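Local coordinates for protein Non-atp dependent l-selective hydantoinase (Arthrobacter aurescens, PDB 1GKR) that hydrolyses the ring of 5-substituted hydantoins with a pair of zinc ions, acting better on aryl than on alkyl derivatives and with an enantiopreference that depends on the substrate, at residues A[191-196]-A[213-218]; A[333-338]-A[411-416]; A[296-301]-A[343-348]. All blocks are in the same frame, centred on the assembly; numbering follows the deposited sequence.

Contact 1. Residues A[191-196]-A[213-218]; sequences QALQKQ and PVFQEN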
# COMPACT_ATOMS: atom_id res chain seq x y z
N GLN A 191 4.87 30.61 -1.23
CA GLN A 191 4.53 32.02 -1.39
C GLN A 191 3.18 32.33 -0.76
O GLN A 191 3.04 33.31 -0.02
CB GLN A 191 4.47 32.40 -2.86
CG GLN A 191 5.80 32.41 -3.55
CD GLN A 191 5.67 32.74 -5.03
OE1 GLN A 191 6.62 32.58 -5.80
NE2 GLN A 191 4.48 33.21 -5.43
N ALA A 192 2.17 31.51 -1.07
CA ALA A 192 0.84 31.73 -0.53
C ALA A 192 0.86 31.70 0.99
O ALA A 192 0.30 32.58 1.64
CB ALA A 192 -0.13 30.69 -1.06
N LEU A 193 1.49 30.69 1.56
CA LEU A 193 1.56 30.59 3.00
C LEU A 193 2.33 31.77 3.61
O LEU A 193 1.97 32.27 4.68
CB LEU A 193 2.20 29.27 3.40
CG LEU A 193 1.35 28.06 3.06
CD1 LEU A 193 2.11 26.80 3.38
CD2 LEU A 193 0.05 28.12 3.84
N GLN A 194 3.39 32.23 2.95
CA GLN A 194 4.16 33.36 3.47
C GLN A 194 3.26 34.56 3.65
O GLN A 194 3.32 35.24 4.68
CB GLN A 194 5.28 33.74 2.53
CG GLN A 194 6.60 33.10 2.85
CD GLN A 194 7.63 33.39 1.79
OE1 GLN A 194 8.78 32.97 1.90
NE2 GLN A 194 7.23 34.10 0.74
N LYS A 195 2.44 34.84 2.64
CA LYS A 195 1.53 35.97 2.69
C LYS A 195 0.55 35.81 3.82
O LYS A 195 0.36 36.73 4.60
CB LYS A 195 0.80 36.14 1.36
CG LYS A 195 1.73 36.54 0.23
CD LYS A 195 0.99 37.12 -0.99
CE LYS A 195 2.00 37.62 -2.05
NZ LYS A 195 1.39 38.39 -3.19
N GLN A 196 -0.08 34.64 3.93
CA GLN A 196 -1.04 34.44 5.01
C GLN A 196 -0.37 34.66 6.36
O GLN A 196 -0.86 35.43 7.18
CB GLN A 196 -1.64 33.04 4.97
CG GLN A 196 -2.20 32.60 3.61
CD GLN A 196 -3.12 31.38 3.72
OE1 GLN A 196 -2.95 30.52 4.59
NE2 GLN A 196 -4.09 31.29 2.80
N PRO A 213 5.75 24.20 5.42
CA PRO A 213 5.37 22.96 6.12
C PRO A 213 5.77 21.67 5.43
O PRO A 213 6.14 21.68 4.25
CB PRO A 213 3.85 23.10 6.27
CG PRO A 213 3.47 23.89 5.08
CD PRO A 213 4.54 24.95 5.01
N VAL A 214 5.69 20.56 6.16
CA VAL A 214 6.08 19.28 5.58
C VAL A 214 5.17 18.86 4.43
O VAL A 214 5.64 18.28 3.45
CB VAL A 214 6.11 18.12 6.62
CG1 VAL A 214 6.84 18.55 7.86
CG2 VAL A 214 4.73 17.69 6.96
N PHE A 215 3.88 19.16 4.53
CA PHE A 215 2.97 18.72 3.48
C PHE A 215 3.38 19.24 2.11
O PHE A 215 3.19 18.55 1.11
CB PHE A 215 1.52 19.07 3.84
CG PHE A 215 1.04 20.38 3.30
CD1 PHE A 215 0.69 20.51 1.96
CD2 PHE A 215 0.90 21.48 4.14
CE1 PHE A 215 0.20 21.71 1.46
CE2 PHE A 215 0.41 22.69 3.65
CZ PHE A 215 0.06 22.81 2.31
N GLN A 216 3.97 20.44 2.04
CA GLN A 216 4.38 20.93 0.74
C GLN A 216 5.74 20.34 0.35
O GLN A 216 5.99 20.09 -0.83
CB GLN A 216 4.40 22.48 0.68
CG GLN A 216 5.32 23.21 1.62
CD GLN A 216 6.75 23.26 1.13
OE1 GLN A 216 7.00 23.38 -0.07
NE2 GLN A 216 7.70 23.17 2.06
N GLU A 217 6.60 20.08 1.33
CA GLU A 217 7.89 19.48 1.00
C GLU A 217 7.61 18.09 0.46
O GLU A 217 8.18 17.65 -0.54
CB GLU A 217 8.77 19.35 2.25
CG GLU A 217 10.05 18.56 1.99
CD GLU A 217 10.92 18.44 3.23
OE1 GLU A 217 10.40 18.51 4.35
OE2 GLU A 217 12.14 18.25 3.10
N ASN A 218 6.71 17.39 1.13
CA ASN A 218 6.38 16.04 0.72
C ASN A 218 5.63 15.97 -0.60
O ASN A 218 5.75 14.99 -1.32
CB ASN A 218 5.63 15.35 1.85
CG ASN A 218 6.53 15.05 3.04
OD1 ASN A 218 6.05 14.73 4.13
ND2 ASN A 218 7.84 15.15 2.84
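The phenyl ring of Phe215 meets CD1 of Leu193, which comes in obliquely and loosely, Leu193 CD1 lying 4.5 Å from Phe215 CE2. Phe167 of the second subunit also meets this ring, their planes inclined at about 35°, and packs on Leu193 as well. The contact therefore borders a subunit interface of the tetramer. The other flat group, the amide of Gln216, is folded back along its own helix (chi1 61°, chi2 81°). Gln216 NE2 donates to Pro213 O at 3.1 Å, a bent bond reaching back to the N-cap residue. Glu185 and Asn186 also bond to this amide, tying the helix start to the residues just after zinc ligand His183.

Leu193 pushes the same CD1 methyl against the CD-CG side of the puckered Pro213 ring, with Leu193 CD1 3.5 Å from Pro213 CD and 3.6 Å from Pro213 CG. The backbones stay apart, the nearest CA atoms, of Leu193 and Pro213, being 9.1 Å from each other. Leu193 joins helix 187-199 to the start of helix 214-231, both within the helical connection between parallel strands 179-182 and 234-237.

Contact 2. Residues A[333-338]-A[411-416]; sequences NGALGL and YSPFDG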
# COMPACT_ATOMS: atom_id res chain seq x y z
N ASN A 333 18.76 31.96 4.11
CA ASN A 333 18.87 30.55 4.44
C ASN A 333 20.31 30.04 4.32
O ASN A 333 21.08 30.50 3.48
CB ASN A 333 17.98 29.70 3.53
CG ASN A 333 16.51 30.04 3.67
OD1 ASN A 333 16.06 30.46 4.74
ND2 ASN A 333 15.76 29.85 2.60
N GLY A 334 20.66 29.07 5.15
CA GLY A 334 21.99 28.51 5.05
C GLY A 334 22.68 28.30 6.37
O GLY A 334 22.33 28.91 7.37
N ALA A 335 23.66 27.41 6.37
CA ALA A 335 24.43 27.13 7.56
C ALA A 335 25.72 26.49 7.13
O ALA A 335 25.72 25.71 6.18
CB ALA A 335 23.66 26.19 8.46
N LEU A 336 26.82 26.83 7.80
CA LEU A 336 28.12 26.23 7.49
C LEU A 336 28.05 24.83 8.07
O LEU A 336 27.27 24.58 8.98
CB LEU A 336 29.25 27.01 8.15
CG LEU A 336 29.37 28.47 7.70
CD1 LEU A 336 30.53 29.13 8.41
CD2 LEU A 336 29.60 28.54 6.21
N GLY A 337 28.84 23.90 7.54
CA GLY A 337 28.80 22.55 8.07
C GLY A 337 29.99 21.69 7.71
O GLY A 337 30.14 20.57 8.19
N LEU A 338 30.86 22.23 6.86
CA LEU A 338 32.04 21.51 6.43
C LEU A 338 32.97 21.10 7.57
O LEU A 338 33.63 20.07 7.51
CB LEU A 338 32.80 22.37 5.44
CG LEU A 338 33.11 21.77 4.08
CD1 LEU A 338 32.07 20.77 3.68
CD2 LEU A 338 33.17 22.92 3.08
N TYR A 411 30.55 31.40 11.89
CA TYR A 411 29.42 31.20 12.79
C TYR A 411 28.79 29.84 12.49
O TYR A 411 28.98 29.29 11.41
CB TYR A 411 28.39 32.32 12.63
CG TYR A 411 27.81 32.44 11.26
CD1 TYR A 411 26.71 31.68 10.88
CD2 TYR A 411 28.35 33.34 10.34
CE1 TYR A 411 26.16 31.80 9.61
CE2 TYR A 411 27.81 33.47 9.06
CZ TYR A 411 26.71 32.70 8.71
OH TYR A 411 26.17 32.82 7.46
N SER A 412 28.06 29.29 13.45
CA SER A 412 27.49 27.97 13.24
C SER A 412 26.38 27.67 14.22
O SER A 412 26.44 28.10 15.37
CB SER A 412 28.59 26.92 13.38
OG SER A 412 28.04 25.64 13.62
N PRO A 413 25.36 26.92 13.77
CA PRO A 413 24.21 26.53 14.60
C PRO A 413 24.70 25.65 15.76
O PRO A 413 24.07 25.56 16.80
CB PRO A 413 23.34 25.72 13.65
CG PRO A 413 23.78 26.14 12.30
CD PRO A 413 25.25 26.32 12.43
N PHE A 414 25.84 25.00 15.54
CA PHE A 414 26.43 24.09 16.52
C PHE A 414 27.42 24.78 17.44
O PHE A 414 27.99 24.14 18.33
CB PHE A 414 27.15 22.95 15.80
CG PHE A 414 26.29 22.25 14.78
CD1 PHE A 414 25.12 21.60 15.16
CD2 PHE A 414 26.65 22.25 13.44
CE1 PHE A 414 24.32 20.97 14.23
CE2 PHE A 414 25.85 21.63 12.49
CZ PHE A 414 24.68 20.98 12.88
N ASP A 415 27.63 26.07 17.23
CA ASP A 415 28.59 26.80 18.04
C ASP A 415 28.36 26.51 19.53
O ASP A 415 27.23 26.53 20.01
CB ASP A 415 28.47 28.29 17.75
CG ASP A 415 29.68 29.08 18.19
OD1 ASP A 415 30.82 28.56 18.14
OD2 ASP A 415 29.49 30.25 18.57
N GLY A 416 29.45 26.19 20.23
CA GLY A 416 29.36 25.91 21.65
C GLY A 416 29.05 24.48 22.04
O GLY A 416 29.33 24.06 23.17
O HOH W 1 28.83 24.44 11.14
O HOH W 2 26.25 28.54 10.18
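This is a buried loop-to-loop contact, with one apolar side-chain pair, a leucine methyl on a backbone carbonyl, and two bridging waters: Leu336 and Ala335, on the way from strand 313-314 to helix 341-350, lie against Tyr411 and Pro413 in the loop leading into strand 418-428. Leu336 turns CG beside its backbone N (chi1 -61°) and lays one branch along the peptide of Tyr411, with Leu336 CD1 3.4 Å from Tyr411 O. Ala335 meets the proline ring, its CB 3.8 Å from Pro413 CG. Between the backbones, one water accepts from Leu336 N at 3.0 Å and donates to Tyr411 O at 3.1 Å. A second joins Ser412 OG, at 2.9 Å, to Leu336 O through a weak bond.

Ser412 also organises its own loop. Its OG accepts from Phe414 N at 3.0 Å, an ST turn, while Ser412 O takes Asp415 N at 3.0 Å and closes a type I turn with Pro413 at its second position. In this amidohydrolase barrel the 333-338 loop lies close to the metal centre: the side chain of Ala335 is about 7 Å from that of zinc ligand Asp312. His313 ND1 accepts from Gly337 N and Leu338 N, and Tyr411 OH bonds to His316 O.

Contact 3. Residues A[296-301]-A[343-348]; sequences RLWEQL and PMMLTN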
# COMPACT_ATOMS: atom_id res chain seq x y z
N ARG A 296 12.30 9.88 14.82
CA ARG A 296 12.06 9.02 13.67
C ARG A 296 13.25 9.05 12.72
O ARG A 296 13.75 8.01 12.30
CB ARG A 296 10.83 9.48 12.91
CG ARG A 296 9.51 9.11 13.55
CD ARG A 296 8.96 7.86 12.89
NE ARG A 296 8.47 8.08 11.52
CZ ARG A 296 7.59 9.02 11.18
NH1 ARG A 296 7.10 9.85 12.09
NH2 ARG A 296 7.18 9.11 9.92
N LEU A 297 13.69 10.25 12.38
CA LEU A 297 14.81 10.44 11.48
C LEU A 297 16.01 9.62 11.90
O LEU A 297 16.63 8.93 11.07
CB LEU A 297 15.19 11.92 11.46
CG LEU A 297 15.11 12.70 10.15
CD1 LEU A 297 13.86 12.34 9.37
CD2 LEU A 297 15.13 14.18 10.48
N TRP A 298 16.35 9.67 13.19
CA TRP A 298 17.49 8.92 13.70
C TRP A 298 17.33 7.41 13.56
O TRP A 298 18.32 6.70 13.36
CB TRP A 298 17.76 9.27 15.15
CG TRP A 298 18.63 10.48 15.33
CD1 TRP A 298 18.22 11.74 15.71
CD2 TRP A 298 20.05 10.54 15.20
NE1 TRP A 298 19.31 12.57 15.84
CE2 TRP A 298 20.45 11.86 15.54
CE3 TRP A 298 21.03 9.60 14.84
CZ2 TRP A 298 21.78 12.27 15.52
CZ3 TRP A 298 22.36 10.00 14.82
CH2 TRP A 298 22.73 11.33 15.16
N GLU A 299 16.10 6.93 13.67
CA GLU A 299 15.85 5.50 13.51
C GLU A 299 16.05 5.14 12.04
O GLU A 299 16.72 4.17 11.70
CB GLU A 299 14.43 5.15 13.91
CG GLU A 299 14.19 5.09 15.40
CD GLU A 299 12.73 4.84 15.72
OE1 GLU A 299 12.11 3.97 15.06
OE2 GLU A 299 12.20 5.51 16.64
N GLN A 300 15.46 5.94 11.17
CA GLN A 300 15.57 5.70 9.75
C GLN A 300 17.02 5.68 9.30
O GLN A 300 17.40 4.91 8.42
CB GLN A 300 14.79 6.77 8.99
CG GLN A 300 13.35 6.86 9.43
CD GLN A 300 12.57 7.86 8.61
OE1 GLN A 300 12.98 9.01 8.47
NE2 GLN A 300 11.44 7.43 8.07
N LEU A 301 17.84 6.53 9.92
CA LEU A 301 19.25 6.62 9.57
C LEU A 301 19.94 5.30 9.85
O LEU A 301 20.50 4.67 8.96
CB LEU A 301 19.93 7.73 10.36
CG LEU A 301 21.13 8.47 9.79
CD1 LEU A 301 22.11 8.74 10.91
CD2 LEU A 301 21.81 7.68 8.70
N PRO A 343 32.29 15.38 12.99
CA PRO A 343 32.26 15.38 14.46
C PRO A 343 30.86 15.40 15.06
O PRO A 343 30.62 14.81 16.13
CB PRO A 343 33.11 16.60 14.84
CG PRO A 343 33.32 17.36 13.56
CD PRO A 343 33.31 16.32 12.49
N MET A 344 29.91 16.05 14.39
CA MET A 344 28.57 16.08 14.94
C MET A 344 27.95 14.68 14.87
O MET A 344 27.32 14.25 15.83
CB MET A 344 27.72 17.09 14.19
CG MET A 344 26.97 18.04 15.11
SD MET A 344 28.03 18.72 16.43
CE MET A 344 26.88 18.89 17.73
N MET A 345 28.15 13.97 13.76
CA MET A 345 27.61 12.61 13.60
C MET A 345 28.32 11.64 14.53
O MET A 345 27.70 10.77 15.15
CB MET A 345 27.76 12.12 12.16
CG MET A 345 26.94 12.87 11.15
SD MET A 345 25.25 13.17 11.71
CE MET A 345 24.60 11.51 11.79
N LEU A 346 29.64 11.78 14.62
CA LEU A 346 30.44 10.94 15.49
C LEU A 346 30.02 11.15 16.94
O LEU A 346 29.81 10.20 17.69
CB LEU A 346 31.90 11.33 15.32
CG LEU A 346 32.88 10.37 14.65
CD1 LEU A 346 32.20 9.47 13.65
CD2 LEU A 346 33.98 11.21 14.02
N THR A 347 29.86 12.41 17.33
CA THR A 347 29.49 12.78 18.68
C THR A 347 28.08 12.39 19.13
O THR A 347 27.93 11.70 20.14
CB THR A 347 29.67 14.31 18.89
OG1 THR A 347 31.06 14.63 18.85
CG2 THR A 347 29.08 14.75 20.21
N ASN A 348 27.06 12.82 18.41
CA ASN A 348 25.69 12.53 18.80
C ASN A 348 25.10 11.28 18.19
O ASN A 348 23.97 10.90 18.51
CB ASN A 348 24.81 13.72 18.46
CG ASN A 348 25.31 15.00 19.09
OD1 ASN A 348 25.32 15.14 20.31
ND2 ASN A 348 25.76 15.93 18.26
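Two bends in the side chain of Met345, at chi2 (-44°) and chi3 (-66°), curl its thioether so that the terminal methyl enters the angle between Trp298 and Leu301. Leu301 meets it with CG anti to the backbone N, which carries its branch out toward the other helix. The two side chains touch end to end, Leu301 CD1 lying 3.8 Å from Met345 CE. The same methyl contacts the far end of the indole, with Met345 CE 3.9 Å from Trp298 CH2, and reaches the ring system obliquely.

The benzo end of Trp298 also comes up against the backbone of Asn348, where Trp298 CH2 is 3.6 Å from Asn348 O; this approach too is oblique to the ring. At its other end the indole is tied down by a hydrogen bond from Trp298 NE1 to Leu268 O, and Arg354 makes a cation-pi contact with the ring. Leu268 also packs on Leu301 and Met345, so helix 265-268 helps to enclose the cluster. Asn348 directs OD1 to Lys352 NZ.

Within segment 343-348 of helix 341-350, Pro343 O is gripped twice by Thr347, whose N and OG1 come to it from opposite faces of the carbonyl plane, both at 2.8 Å. The hydroxyl oxygen additionally bonds to Thr420 N, linking this helix to strand 418-428.

The axes of segments 296-301 and 343-348 come no closer than 14.0 Å and their directions differ by 96°, so long side chains rather than backbones span the gap. The arrangement is consistent with helices packed outside the barrel of this amidohydrolase (TIM-barrel) fold: helix 291-303, which precedes strand 308-309, is joined here to helix 341-350, which follows strand 313-314, away from the zinc site.

From the N terminus, contact 1 comes first and closes a mostly helical loop of 16 residues between segments 191-196 and 213-218, finishing before the others begin. Contacts 2 and 3 then cross: 296-301 opens contact 3, 333-338 opens contact 2, 343-348 closes contact 3, and 411-416 closes contact 2 across a span of 72 residues. Contact 3 ties helix 291-303 to helix 341-350, contact 2 ties the loop before helix 341-350 to the loop before strand 418-428, and Phe414 against Met344 joins the two, Phe414 CD1 packing 4.0 Å from Met344 CG. Contact 1 stands apart at the subunit-facing side and touches neither of them.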